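Local coordinates for protein MCG133388, isoform CRA_f (PDB 4ZPO) that probably mediates calcium-dependent cell adhesion and may help establish specific neuronal connections, represented here by its first three extracellular cadherin domains, at residues 104-109 against 124-129; 108-113 against 200-205; 115-120 against 165-170; 136-141 against 159-164; 245-250 against 294-299. All blocks are in the same frame, centred on the assembly; numbering follows the deposited sequence.

Contact 1. Residues 104-109 against 124-129; sequences FATPDR and PLDSAQ
Arg-109 reaches across from its strand to the backbone carbonyl of Pro-124, its NH1 giving a weak hydrogen bond to Pro-124 O at 3.4 Å. This joins two chain passages at one edge of the second cadherin domain, a Greek-key beta sandwich, where the chain entering strand 108-114 runs past the loop that follows strand 122-124. The arginine chain bends at chi2 (79°) and then runs straight through chi3, which directs the guanidinium toward the loop. Asp-126 adds a second, looser attraction: its OD1 lies 4.0 Å from Arg-109 NH1 but well out of the guanidinium plane, so only charge acts between them. The other carboxylate oxygen, Asp-126 OD2, faces the methyl CG2 of Thr-106 at 3.6 Å. Thr-106 turns its hydroxyl to its own segment, and OG1 donates to Asp-108 O at 2.7 Å, a bond that ties the loop to the first residue of the strand. Farther along, packing takes over. Phe-104 lies beside Ala-128, a residue small enough to let a ring come close, and Leu-183 and Ala-185 of strand 178-187 also touch the phenyl group. The methyl makes a CH-pi contact over one ring face, displaced toward the rim, while Asp-126 O sits at the ring edge near its plane. Ala-128 CB stands 3.9 Å from the centroid of the Phe-104 ring, 18° off its normal.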
# COMPACT_ATOMS: atom_id res chain seq x y z
N PHE A 104 -6.54 9.42 -4.20
CA PHE A 104 -5.57 9.18 -3.14
C PHE A 104 -4.63 10.37 -3.00
O PHE A 104 -4.38 11.09 -3.96
CB PHE A 104 -4.77 7.90 -3.41
CG PHE A 104 -5.53 6.64 -3.12
CD1 PHE A 104 -5.67 6.18 -1.82
CD2 PHE A 104 -6.09 5.90 -4.15
CE1 PHE A 104 -6.37 5.02 -1.55
CE2 PHE A 104 -6.78 4.74 -3.89
CZ PHE A 104 -6.92 4.30 -2.58
N ALA A 105 -4.12 10.57 -1.79
CA ALA A 105 -3.19 11.67 -1.52
C ALA A 105 -1.91 11.49 -2.32
O ALA A 105 -1.35 12.46 -2.85
CB ALA A 105 -2.88 11.75 -0.04
N THR A 106 -1.44 10.25 -2.42
CA THR A 106 -0.23 9.94 -3.16
C THR A 106 -0.44 8.72 -4.06
O THR A 106 -1.05 7.74 -3.64
CB THR A 106 0.96 9.68 -2.21
OG1 THR A 106 2.04 9.08 -2.94
CG2 THR A 106 0.55 8.76 -1.07
N PRO A 107 0.05 8.79 -5.30
CA PRO A 107 -0.11 7.71 -6.27
C PRO A 107 0.64 6.43 -5.88
O PRO A 107 0.26 5.35 -6.32
CB PRO A 107 0.47 8.30 -7.56
CG PRO A 107 1.42 9.35 -7.10
CD PRO A 107 0.79 9.93 -5.87
N ASP A 108 1.67 6.57 -5.06
CA ASP A 108 2.46 5.42 -4.63
C ASP A 108 2.74 5.43 -3.13
O ASP A 108 2.86 6.49 -2.52
CB ASP A 108 3.78 5.35 -5.41
CG ASP A 108 4.40 6.72 -5.62
OD1 ASP A 108 4.23 7.59 -4.76
OD2 ASP A 108 5.07 6.91 -6.66
N ARG A 109 2.84 4.24 -2.55
CA ARG A 109 3.07 4.08 -1.12
C ARG A 109 4.14 3.03 -0.84
O ARG A 109 4.09 1.93 -1.38
CB ARG A 109 1.76 3.70 -0.41
CG ARG A 109 1.94 3.23 1.02
CD ARG A 109 2.13 4.39 1.98
NE ARG A 109 2.49 3.94 3.32
CZ ARG A 109 1.61 3.51 4.23
NH1 ARG A 109 0.32 3.48 3.94
NH2 ARG A 109 2.03 3.12 5.42
N PRO A 124 -1.89 0.01 8.45
CA PRO A 124 -2.86 1.01 7.97
C PRO A 124 -2.53 1.53 6.57
O PRO A 124 -1.36 1.58 6.19
CB PRO A 124 -2.75 2.12 9.01
CG PRO A 124 -1.38 1.97 9.57
CD PRO A 124 -1.11 0.50 9.59
N LEU A 125 -3.56 1.90 5.82
CA LEU A 125 -3.39 2.41 4.47
C LEU A 125 -4.05 3.77 4.29
O LEU A 125 -5.00 4.11 5.00
CB LEU A 125 -3.96 1.42 3.45
CG LEU A 125 -3.30 0.04 3.41
CD1 LEU A 125 -4.02 -0.88 2.44
CD2 LEU A 125 -1.84 0.18 3.04
N ASP A 126 -3.53 4.56 3.35
CA ASP A 126 -4.09 5.87 3.06
C ASP A 126 -5.52 5.75 2.55
O ASP A 126 -5.82 4.93 1.68
CB ASP A 126 -3.23 6.61 2.03
CG ASP A 126 -1.81 6.84 2.51
OD1 ASP A 126 -1.62 6.99 3.74
OD2 ASP A 126 -0.89 6.87 1.67
N SER A 127 -6.42 6.57 3.10
CA SER A 127 -7.82 6.53 2.73
C SER A 127 -8.08 7.36 1.47
O SER A 127 -7.45 8.39 1.26
CB SER A 127 -8.70 7.03 3.88
OG SER A 127 -10.07 7.01 3.52
N ALA A 128 -9.02 6.90 0.65
CA ALA A 128 -9.36 7.60 -0.58
C ALA A 128 -10.49 8.59 -0.36
O ALA A 128 -11.20 8.52 0.64
CB ALA A 128 -9.74 6.61 -1.67
N GLN A 129 -10.64 9.52 -1.29
CA GLN A 129 -11.67 10.55 -1.19
C GLN A 129 -12.53 10.61 -2.44
O GLN A 129 -12.05 10.40 -3.56
CB GLN A 129 -11.03 11.91 -0.94
CG GLN A 129 -10.18 11.98 0.31
CD GLN A 129 -9.35 13.25 0.37
OE1 GLN A 129 -9.47 14.13 -0.48
NE2 GLN A 129 -8.49 13.35 1.38

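Contact 2. Residues 108-113 against 200-205; sequences DREMRI and SVIVLD. With CA (calcium ion), chain E.
The first and last strands of the second cadherin domain pair side by side, Met-111 and Ile-113 bonding in parallel to Ser-200, Ile-202 and Leu-204. This parallel pairing of an edge strand with the closing strand marks the cadherin sandwich. Backbone bonds alternate up the ladder: Ser-200 N to Arg-109 O (2.9 Å), Met-111 N to Ser-200 O, Ile-202 N to Met-111 O, Ile-113 N to Ile-202 O and Leu-204 N to Ile-113 O (2.9 Å). On the buried face, Ile-113 CD1 meets Val-201 CG1 at 3.8 Å, branched residues suited to a strand and to the apolar core to which Phe-123 and Phe-149 contribute. Glu-110, Arg-112 and Ile-202 occupy the other face, where Arg-112 NE forms a salt bridge with Glu-110 OE2 at 2.9 Å. With CG anti to its carbonyl carbon (chi1 -60°), Leu-204 crosses Arg-112 at about a right angle, CD1 lying 3.9 Å from Arg-112 CB and CD2 touching CD. Exchanging the leucine for an alanine would remove both methyls and probably leave the aliphatic part of Arg-112 with a gap beside it. One residue on, the strand has ended and Asp-205 OD1 binds a calcium ion at 2.5 Å.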
# COMPACT_ATOMS: atom_id res chain seq x y z
N ASP A 108 1.67 6.57 -5.06
CA ASP A 108 2.46 5.42 -4.63
C ASP A 108 2.74 5.43 -3.13
O ASP A 108 2.86 6.49 -2.52
CB ASP A 108 3.78 5.35 -5.41
CG ASP A 108 4.40 6.72 -5.62
OD1 ASP A 108 4.23 7.59 -4.76
OD2 ASP A 108 5.07 6.91 -6.66
N ARG A 109 2.84 4.24 -2.55
CA ARG A 109 3.07 4.08 -1.12
C ARG A 109 4.14 3.03 -0.84
O ARG A 109 4.09 1.93 -1.38
CB ARG A 109 1.76 3.70 -0.41
CG ARG A 109 1.94 3.23 1.02
CD ARG A 109 2.13 4.39 1.98
NE ARG A 109 2.49 3.94 3.32
CZ ARG A 109 1.61 3.51 4.23
NH1 ARG A 109 0.32 3.48 3.94
NH2 ARG A 109 2.03 3.12 5.42
N GLU A 110 5.12 3.38 -0.01
CA GLU A 110 6.19 2.46 0.34
C GLU A 110 6.04 1.93 1.76
O GLU A 110 5.73 2.69 2.68
CB GLU A 110 7.55 3.13 0.17
CG GLU A 110 8.73 2.26 0.62
CD GLU A 110 10.07 2.91 0.35
OE1 GLU A 110 10.21 3.57 -0.70
OE2 GLU A 110 10.98 2.76 1.19
N MET A 111 6.25 0.63 1.93
CA MET A 111 6.16 0.00 3.25
C MET A 111 7.39 -0.84 3.55
O MET A 111 7.69 -1.81 2.85
CB MET A 111 4.90 -0.86 3.35
CG MET A 111 3.65 -0.09 3.71
SD MET A 111 2.24 -1.17 3.99
CE MET A 111 1.18 -0.08 4.93
N ARG A 112 8.10 -0.47 4.62
CA ARG A 112 9.25 -1.24 5.07
C ARG A 112 8.83 -2.21 6.17
O ARG A 112 8.80 -1.85 7.35
CB ARG A 112 10.36 -0.31 5.57
CG ARG A 112 10.77 0.76 4.57
CD ARG A 112 12.26 0.69 4.27
NE ARG A 112 12.68 1.75 3.37
CZ ARG A 112 13.92 1.91 2.93
NH1 ARG A 112 14.87 1.06 3.30
NH2 ARG A 112 14.21 2.91 2.11
N ILE A 113 8.52 -3.44 5.78
CA ILE A 113 8.07 -4.45 6.72
C ILE A 113 9.18 -5.46 7.02
O ILE A 113 9.79 -6.01 6.10
CB ILE A 113 6.83 -5.20 6.20
CG1 ILE A 113 5.68 -4.22 5.97
CG2 ILE A 113 6.41 -6.29 7.18
CD1 ILE A 113 4.41 -4.87 5.45
N SER A 200 4.24 -0.67 -2.56
CA SER A 200 5.41 -1.52 -2.72
C SER A 200 5.99 -1.90 -1.37
O SER A 200 6.62 -1.08 -0.69
CB SER A 200 6.47 -0.82 -3.58
OG SER A 200 7.00 0.31 -2.91
N VAL A 201 5.78 -3.15 -0.97
CA VAL A 201 6.27 -3.64 0.31
C VAL A 201 7.74 -4.02 0.24
O VAL A 201 8.13 -4.89 -0.53
CB VAL A 201 5.46 -4.86 0.80
CG1 VAL A 201 6.05 -5.41 2.09
CG2 VAL A 201 4.00 -4.50 0.98
N ILE A 202 8.56 -3.35 1.05
CA ILE A 202 9.98 -3.66 1.12
C ILE A 202 10.25 -4.59 2.30
O ILE A 202 10.11 -4.18 3.46
CB ILE A 202 10.84 -2.39 1.27
CG1 ILE A 202 10.41 -1.33 0.26
CG2 ILE A 202 12.32 -2.73 1.10
CD1 ILE A 202 10.60 -1.73 -1.18
N VAL A 203 10.63 -5.83 2.01
CA VAL A 203 10.92 -6.79 3.07
C VAL A 203 12.32 -6.58 3.63
O VAL A 203 13.32 -6.85 2.96
CB VAL A 203 10.79 -8.24 2.56
CG1 VAL A 203 11.15 -9.22 3.67
CG2 VAL A 203 9.39 -8.50 2.05
N LEU A 204 12.39 -6.08 4.86
CA LEU A 204 13.66 -5.86 5.53
C LEU A 204 14.24 -7.19 6.01
O LEU A 204 13.49 -8.10 6.37
CB LEU A 204 13.49 -4.90 6.71
CG LEU A 204 12.97 -3.50 6.36
CD1 LEU A 204 12.78 -2.66 7.62
CD2 LEU A 204 13.91 -2.81 5.39
N ASP A 205 15.56 -7.29 6.01
CA ASP A 205 16.22 -8.55 6.32
C ASP A 205 16.23 -8.87 7.82
O ASP A 205 16.39 -7.98 8.66
CB ASP A 205 17.66 -8.54 5.80
CG ASP A 205 18.34 -9.89 5.93
OD1 ASP A 205 17.67 -10.92 5.67
OD2 ASP A 205 19.53 -9.94 6.31
CA CA E . 16.88 -13.24 6.08

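Contact 3. Residues 115-120 against 165-170; sequences ESAAPG and LVLEQQ. With CA (calcium ion), chain D; CA (calcium ion), chain E.
Beside the calcium site that joins the second and third cadherin domains, the loop that starts at Glu-115 is held against Leu-167 and Gln-170. Glu-115 bridges two calcium ions, one oxygen to each. Its CG is anti to the backbone N (chi1 -168°) and the chain is extended beyond it, which carries the carboxylate out to the metals: Glu-115 OE2 lies 2.5 Å from one calcium and OE1 2.7 Å from the other. Asp-172 and Asp-208 complete the protein ligands modelled around the first ion, while Glu-174, Asp-205, Val-206, Asp-208 and Asp-241 surround the second. The Gln-170 side chain bends at chi2 and lays its terminal amide against the carbonyls of Glu-115 and Ala-117. In the sandwich, this loop links strand 108-114 of one sheet to strand 122-124 of the other, and strand 160-167 is the neighbour of 122-124. Leu-167 points into the loop and sets its CD2 methyl 3.8 Å from Ala-117 CB, a small residue that lets the backbone come near a large aliphatic one. Pro-119 follows with its ring alongside the turn after the strand, CB being 3.6 Å from Glu-168 O. Next to it, Gly-120 takes backbone angles (phi 98°) at which any side chain would press on the carbonyl of the residue before. Gly-120 N donates to Leu-167 O at 2.9 Å, lying in the carbonyl plane, with the N-H aimed nearly straight at 165°.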
# COMPACT_ATOMS: atom_id res chain seq x y z
N GLU A 115 11.08 -8.90 8.05
CA GLU A 115 10.89 -10.28 7.64
C GLU A 115 10.30 -11.12 8.77
O GLU A 115 9.75 -12.19 8.54
CB GLU A 115 12.21 -10.88 7.16
CG GLU A 115 12.09 -12.21 6.44
CD GLU A 115 13.44 -12.73 5.99
OE1 GLU A 115 14.46 -12.08 6.29
OE2 GLU A 115 13.47 -13.80 5.35
N SER A 116 10.43 -10.62 9.99
CA SER A 116 9.94 -11.32 11.17
C SER A 116 8.54 -10.87 11.56
O SER A 116 8.12 -11.05 12.71
CB SER A 116 10.90 -11.12 12.35
OG SER A 116 11.03 -9.75 12.67
N ALA A 117 7.82 -10.29 10.61
CA ALA A 117 6.45 -9.84 10.87
C ALA A 117 5.51 -11.03 10.99
O ALA A 117 5.36 -11.82 10.05
CB ALA A 117 5.99 -8.90 9.76
N ALA A 118 4.88 -11.17 12.15
CA ALA A 118 3.99 -12.29 12.41
C ALA A 118 2.65 -12.11 11.70
O ALA A 118 2.20 -10.98 11.49
CB ALA A 118 3.77 -12.45 13.91
N PRO A 119 2.00 -13.22 11.32
CA PRO A 119 0.66 -13.18 10.73
C PRO A 119 -0.35 -12.52 11.65
O PRO A 119 -0.27 -12.68 12.87
CB PRO A 119 0.33 -14.66 10.51
CG PRO A 119 1.65 -15.33 10.40
CD PRO A 119 2.55 -14.59 11.34
N GLY A 120 -1.30 -11.78 11.07
CA GLY A 120 -2.28 -11.06 11.86
C GLY A 120 -1.90 -9.61 12.05
O GLY A 120 -2.70 -8.80 12.51
N LEU A 165 -3.77 -3.39 5.63
CA LEU A 165 -3.22 -4.67 5.20
C LEU A 165 -3.16 -5.66 6.36
O LEU A 165 -2.72 -5.32 7.46
CB LEU A 165 -1.83 -4.49 4.60
CG LEU A 165 -1.74 -3.85 3.21
CD1 LEU A 165 -0.30 -3.78 2.74
CD2 LEU A 165 -2.59 -4.63 2.22
N VAL A 166 -3.60 -6.89 6.10
CA VAL A 166 -3.51 -7.95 7.09
C VAL A 166 -2.63 -9.08 6.57
O VAL A 166 -2.95 -9.72 5.56
CB VAL A 166 -4.90 -8.52 7.46
CG1 VAL A 166 -4.76 -9.66 8.45
CG2 VAL A 166 -5.78 -7.42 8.02
N LEU A 167 -1.51 -9.32 7.25
CA LEU A 167 -0.57 -10.35 6.84
C LEU A 167 -1.13 -11.75 7.11
O LEU A 167 -1.51 -12.06 8.24
CB LEU A 167 0.77 -10.17 7.56
CG LEU A 167 1.94 -11.01 7.05
CD1 LEU A 167 2.21 -10.71 5.59
CD2 LEU A 167 3.18 -10.75 7.89
N GLU A 168 -1.18 -12.58 6.07
CA GLU A 168 -1.71 -13.93 6.20
C GLU A 168 -0.59 -14.96 6.35
O GLU A 168 -0.65 -15.84 7.20
CB GLU A 168 -2.58 -14.28 5.00
CG GLU A 168 -3.87 -13.48 4.90
CD GLU A 168 -4.90 -13.90 5.93
OE1 GLU A 168 -4.72 -14.96 6.57
OE2 GLU A 168 -5.90 -13.17 6.11
N GLN A 169 0.43 -14.84 5.50
CA GLN A 169 1.58 -15.74 5.56
C GLN A 169 2.87 -14.98 5.81
O GLN A 169 3.01 -13.83 5.41
CB GLN A 169 1.68 -16.55 4.27
CG GLN A 169 0.59 -17.60 4.10
CD GLN A 169 0.81 -18.48 2.89
OE1 GLN A 169 1.65 -18.19 2.03
NE2 GLN A 169 0.06 -19.58 2.81
N GLN A 170 3.82 -15.64 6.46
CA GLN A 170 5.09 -15.02 6.82
C GLN A 170 5.92 -14.66 5.59
O GLN A 170 6.08 -15.47 4.68
CB GLN A 170 5.90 -15.95 7.73
CG GLN A 170 7.27 -15.41 8.12
CD GLN A 170 7.19 -14.08 8.83
OE1 GLN A 170 7.12 -13.02 8.20
NE2 GLN A 170 7.21 -14.12 10.16
CA CA D . 12.61 -16.00 6.12
CA CA E . 16.88 -13.24 6.08

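Contact 4. Residues 136-141 against 159-164; sequences NTVSFY and GKLFPE. With CA (calcium ion), chain F.
Tyr-141 lays one face of its ring over the pyrrolidine of Pro-163, whose CG stands 3.8 Å from the ring centroid and only 10° off the normal. It is a CH-pi contact between the two sheets of the second cadherin domain's beta sandwich: strand 138-143 belongs to one and strand 160-167 to the other, and the axes of the short strand segments come within 7.9 Å. Proline suits the place because its compact, restrained ring presents CB, CG and CD hydrogens to an aromatic face. Leu-161 comes to the same ring from its edge, with CB 3.8 Å from Tyr-141 CE1, and its CD1 reaches on to Val-138 CG1 at 4.0 Å. With CG anti to its carbonyl carbon (chi1 -69°), the tyrosine directs its ring toward strand 160-167, and Tyr-141 OH forms a hydrogen bond with Ala-128 N. A phenylalanine here would lack that hydroxyl, and the buried backbone N of Ala-128 would probably be left without its mate. Before the tyrosine, a classic beta bulge sets Ser-139 and Phe-140 opposite Val-186 on the neighbouring strand. At the start of the segment the chain turns toward the linker with the first domain, where Asn-136 O binds a calcium ion at 2.5 Å.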
# COMPACT_ATOMS: atom_id res chain seq x y z
N ASN A 136 -22.71 7.66 -4.53
CA ASN A 136 -21.72 8.06 -5.53
C ASN A 136 -20.33 8.27 -4.94
O ASN A 136 -19.36 8.47 -5.68
CB ASN A 136 -22.18 9.33 -6.24
CG ASN A 136 -23.44 9.12 -7.06
OD1 ASN A 136 -23.70 8.01 -7.54
ND2 ASN A 136 -24.22 10.18 -7.23
N THR A 137 -20.22 8.24 -3.62
CA THR A 137 -18.92 8.35 -2.96
C THR A 137 -18.30 6.97 -2.77
O THR A 137 -18.91 5.97 -3.13
CB THR A 137 -19.04 9.06 -1.59
OG1 THR A 137 -17.73 9.28 -1.05
CG2 THR A 137 -19.85 8.22 -0.62
N VAL A 138 -17.09 6.94 -2.22
CA VAL A 138 -16.33 5.71 -2.02
C VAL A 138 -17.16 4.59 -1.39
O VAL A 138 -17.78 4.78 -0.34
CB VAL A 138 -15.08 5.95 -1.15
CG1 VAL A 138 -14.37 4.64 -0.85
CG2 VAL A 138 -14.14 6.93 -1.83
N SER A 139 -17.17 3.43 -2.03
CA SER A 139 -17.99 2.31 -1.59
C SER A 139 -17.17 1.18 -0.96
O SER A 139 -17.51 0.69 0.11
CB SER A 139 -18.81 1.76 -2.76
OG SER A 139 -19.58 0.64 -2.36
N PHE A 140 -16.10 0.78 -1.63
CA PHE A 140 -15.28 -0.33 -1.16
C PHE A 140 -13.87 -0.31 -1.73
O PHE A 140 -13.58 0.42 -2.68
CB PHE A 140 -15.95 -1.67 -1.49
CG PHE A 140 -16.09 -1.94 -2.97
CD1 PHE A 140 -17.14 -1.40 -3.69
CD2 PHE A 140 -15.16 -2.73 -3.62
CE1 PHE A 140 -17.26 -1.65 -5.05
CE2 PHE A 140 -15.28 -2.98 -4.98
CZ PHE A 140 -16.33 -2.44 -5.69
N TYR A 141 -12.99 -1.13 -1.15
CA TYR A 141 -11.61 -1.24 -1.60
C TYR A 141 -11.30 -2.66 -2.07
O TYR A 141 -11.90 -3.63 -1.60
CB TYR A 141 -10.64 -0.85 -0.49
CG TYR A 141 -10.64 0.62 -0.12
CD1 TYR A 141 -11.58 1.13 0.77
CD2 TYR A 141 -9.70 1.49 -0.65
CE1 TYR A 141 -11.58 2.47 1.11
CE2 TYR A 141 -9.69 2.83 -0.31
CZ TYR A 141 -10.63 3.31 0.57
OH TYR A 141 -10.63 4.65 0.91
N GLY A 159 -18.87 6.86 9.07
CA GLY A 159 -19.14 5.91 8.02
C GLY A 159 -18.10 5.90 6.91
O GLY A 159 -18.24 5.18 5.93
N LYS A 160 -17.06 6.71 7.07
CA LYS A 160 -15.97 6.71 6.09
C LYS A 160 -15.13 5.46 6.28
O LYS A 160 -15.09 4.88 7.37
CB LYS A 160 -15.12 7.97 6.21
CG LYS A 160 -14.06 7.93 7.30
CD LYS A 160 -13.03 9.03 7.10
CE LYS A 160 -12.34 8.89 5.75
NZ LYS A 160 -11.32 9.95 5.52
N LEU A 161 -14.45 5.04 5.23
CA LEU A 161 -13.73 3.77 5.24
C LEU A 161 -12.23 3.94 5.43
O LEU A 161 -11.61 4.84 4.86
CB LEU A 161 -14.00 3.01 3.94
CG LEU A 161 -15.48 2.79 3.60
CD1 LEU A 161 -15.63 2.28 2.18
CD2 LEU A 161 -16.12 1.82 4.59
N PHE A 162 -11.65 3.08 6.26
CA PHE A 162 -10.21 3.04 6.45
C PHE A 162 -9.67 1.63 6.19
O PHE A 162 -9.88 0.72 6.99
CB PHE A 162 -9.84 3.49 7.87
CG PHE A 162 -9.51 4.96 7.96
CD1 PHE A 162 -10.50 5.90 8.16
CD2 PHE A 162 -8.20 5.40 7.85
CE1 PHE A 162 -10.20 7.24 8.25
CE2 PHE A 162 -7.89 6.74 7.94
CZ PHE A 162 -8.89 7.66 8.14
N PRO A 163 -8.99 1.46 5.05
CA PRO A 163 -8.42 0.16 4.66
C PRO A 163 -7.09 -0.12 5.35
O PRO A 163 -6.35 0.81 5.68
CB PRO A 163 -8.24 0.31 3.16
CG PRO A 163 -7.96 1.76 2.97
CD PRO A 163 -8.78 2.48 4.01
N GLU A 164 -6.78 -1.40 5.55
CA GLU A 164 -5.52 -1.80 6.16
C GLU A 164 -5.08 -3.17 5.66
O GLU A 164 -5.91 -4.00 5.29
CB GLU A 164 -5.65 -1.82 7.69
CG GLU A 164 -6.69 -2.79 8.22
CD GLU A 164 -6.80 -2.77 9.73
OE1 GLU A 164 -6.05 -2.00 10.37
OE2 GLU A 164 -7.63 -3.52 10.28
CA CA F . -17.87 9.39 -7.41

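Contact 5. Residues 245-250 against 294-299; sequences NGQLDY and RDQGQP. With CA (calcium ion), chain C.
Gln-296 and Asp-249 meet with their side chains at about a right angle, amide and carboxylate planes 40° apart. The amide comes from above the carboxylate plane: Gln-296 NE2 donates to Asp-249 OD2 at 3.2 Å, and more weakly to OD1. Both ends suit the pairing, since a long extended amide can span the distance and offer N-H to an acid. Gln-296 also crosses Gln-247 obliquely, with Gln-247 CB 4.0 Å from Gln-296 OE1. Asp-295 turns the other way, its CG anti to the backbone N (chi1 -151°), and binds a calcium ion through OD2 at 2.4 Å. Asn-245 adds its backbone O at 2.5 Å to the same ion, whose site Asn-207, Asn-209, Asp-239 and Asp-241 complete. Asp-295 OD1 accepts from Gln-296 N at 2.8 Å, which helps fix the carboxylate's rotation. Gly-297 passes close to the Asn-245 amide, where a side chain would clash with OD1. Backbone bonds join Asp-249 N to Arg-294 O and Arg-294 N to Asp-249 O, an antiparallel hydrogen-bonded pair. Through it edge strand 248-252 of the third cadherin domain is fastened to strand 286-295, which strand 302-310 flanks in turn, while Leu-248 and Tyr-250 pack on strand 231-238 of the facing sheet.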
# COMPACT_ATOMS: atom_id res chain seq x y z
N ASN A 245 24.54 -10.34 8.30
CA ASN A 245 23.78 -11.56 8.56
C ASN A 245 24.16 -12.68 7.60
O ASN A 245 23.87 -13.85 7.85
CB ASN A 245 22.27 -11.27 8.47
CG ASN A 245 21.78 -10.38 9.58
OD1 ASN A 245 22.57 -9.76 10.30
ND2 ASN A 245 20.46 -10.29 9.73
N GLY A 246 24.81 -12.31 6.50
CA GLY A 246 25.22 -13.27 5.49
C GLY A 246 26.70 -13.61 5.54
O GLY A 246 27.12 -14.65 5.04
N GLN A 247 27.49 -12.73 6.14
CA GLN A 247 28.93 -12.97 6.28
C GLN A 247 29.20 -13.92 7.44
O GLN A 247 28.50 -13.89 8.45
CB GLN A 247 29.69 -11.66 6.46
CG GLN A 247 29.75 -10.81 5.20
CD GLN A 247 30.61 -9.58 5.38
OE1 GLN A 247 30.42 -8.79 6.31
NE2 GLN A 247 31.58 -9.40 4.48
N LEU A 248 30.23 -14.74 7.30
CA LEU A 248 30.51 -15.78 8.29
C LEU A 248 31.99 -15.92 8.63
O LEU A 248 32.86 -15.47 7.88
CB LEU A 248 29.95 -17.12 7.81
CG LEU A 248 29.91 -17.35 6.29
CD1 LEU A 248 31.31 -17.52 5.71
CD2 LEU A 248 29.04 -18.55 5.96
N ASP A 249 32.26 -16.55 9.77
CA ASP A 249 33.63 -16.82 10.21
C ASP A 249 33.83 -18.31 10.45
O ASP A 249 32.98 -18.98 11.04
CB ASP A 249 33.94 -16.04 11.49
CG ASP A 249 33.96 -14.54 11.28
OD1 ASP A 249 34.55 -14.10 10.27
OD2 ASP A 249 33.39 -13.81 12.11
N TYR A 250 34.96 -18.84 9.99
CA TYR A 250 35.29 -20.24 10.19
C TYR A 250 36.12 -20.44 11.46
O TYR A 250 36.93 -19.59 11.82
CB TYR A 250 36.05 -20.80 8.98
CG TYR A 250 35.28 -20.78 7.68
CD1 TYR A 250 34.39 -21.80 7.37
CD2 TYR A 250 35.45 -19.75 6.77
CE1 TYR A 250 33.69 -21.79 6.18
CE2 TYR A 250 34.75 -19.73 5.58
CZ TYR A 250 33.87 -20.75 5.29
OH TYR A 250 33.17 -20.73 4.10
N ARG A 294 30.47 -19.64 11.89
CA ARG A 294 29.77 -18.69 12.74
C ARG A 294 29.24 -17.50 11.95
O ARG A 294 29.97 -16.91 11.15
CB ARG A 294 30.69 -18.21 13.87
CG ARG A 294 30.05 -17.19 14.81
CD ARG A 294 29.14 -17.87 15.81
NE ARG A 294 29.89 -18.71 16.74
CZ ARG A 294 29.35 -19.36 17.77
NH1 ARG A 294 30.12 -20.10 18.56
NH2 ARG A 294 28.05 -19.26 18.01
N ASP A 295 27.99 -17.13 12.18
CA ASP A 295 27.39 -15.97 11.54
C ASP A 295 27.87 -14.68 12.21
O ASP A 295 28.56 -14.72 13.22
CB ASP A 295 25.86 -16.05 11.59
CG ASP A 295 25.20 -15.35 10.43
OD1 ASP A 295 25.91 -14.65 9.68
OD2 ASP A 295 23.98 -15.51 10.26
N GLN A 296 27.49 -13.54 11.64
CA GLN A 296 27.86 -12.25 12.22
C GLN A 296 26.63 -11.42 12.56
O GLN A 296 26.73 -10.22 12.84
CB GLN A 296 28.76 -11.46 11.27
CG GLN A 296 30.16 -12.04 11.11
CD GLN A 296 31.08 -11.13 10.33
OE1 GLN A 296 30.71 -10.01 9.97
NE2 GLN A 296 32.30 -11.60 10.06
N GLY A 297 25.46 -12.06 12.55
CA GLY A 297 24.22 -11.38 12.88
C GLY A 297 23.87 -11.50 14.34
O GLY A 297 24.56 -12.16 15.11
N GLN A 298 22.78 -10.83 14.74
CA GLN A 298 22.31 -10.87 16.11
C GLN A 298 20.84 -11.29 16.16
O GLN A 298 19.97 -10.53 15.74
CB GLN A 298 22.51 -9.51 16.78
CG GLN A 298 23.96 -9.06 16.85
CD GLN A 298 24.11 -7.65 17.39
OE1 GLN A 298 23.13 -6.97 17.66
NE2 GLN A 298 25.36 -7.22 17.56
N PRO A 299 20.56 -12.49 16.68
CA PRO A 299 21.51 -13.46 17.24
C PRO A 299 22.36 -14.15 16.17
O PRO A 299 22.00 -14.14 14.99
CB PRO A 299 20.61 -14.49 17.94
CG PRO A 299 19.27 -13.84 18.05
CD PRO A 299 19.17 -12.94 16.85
CA CA C . 22.51 -15.91 8.43

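In the fold
From the N terminus, the chain enters the second cadherin domain through residues 104-109, and contact 1 closes a short loop around strands 108-114 and 122-124. Contact 2 starts from the same stretch but closes nearly the whole domain, bringing its first strand to its last. Contact 3 crosses contact 1, because its loop 115-120 lies inside contact 1 while its partner 165-170 lies beyond; it is nested inside contact 2. Contact 4 in turn is nested inside contact 3 and ties the two sheets together at the end facing the first domain. Contact 5 follows in series within the third domain, meeting contact 2 where Asn-245 packs on Asp-205 across the linker.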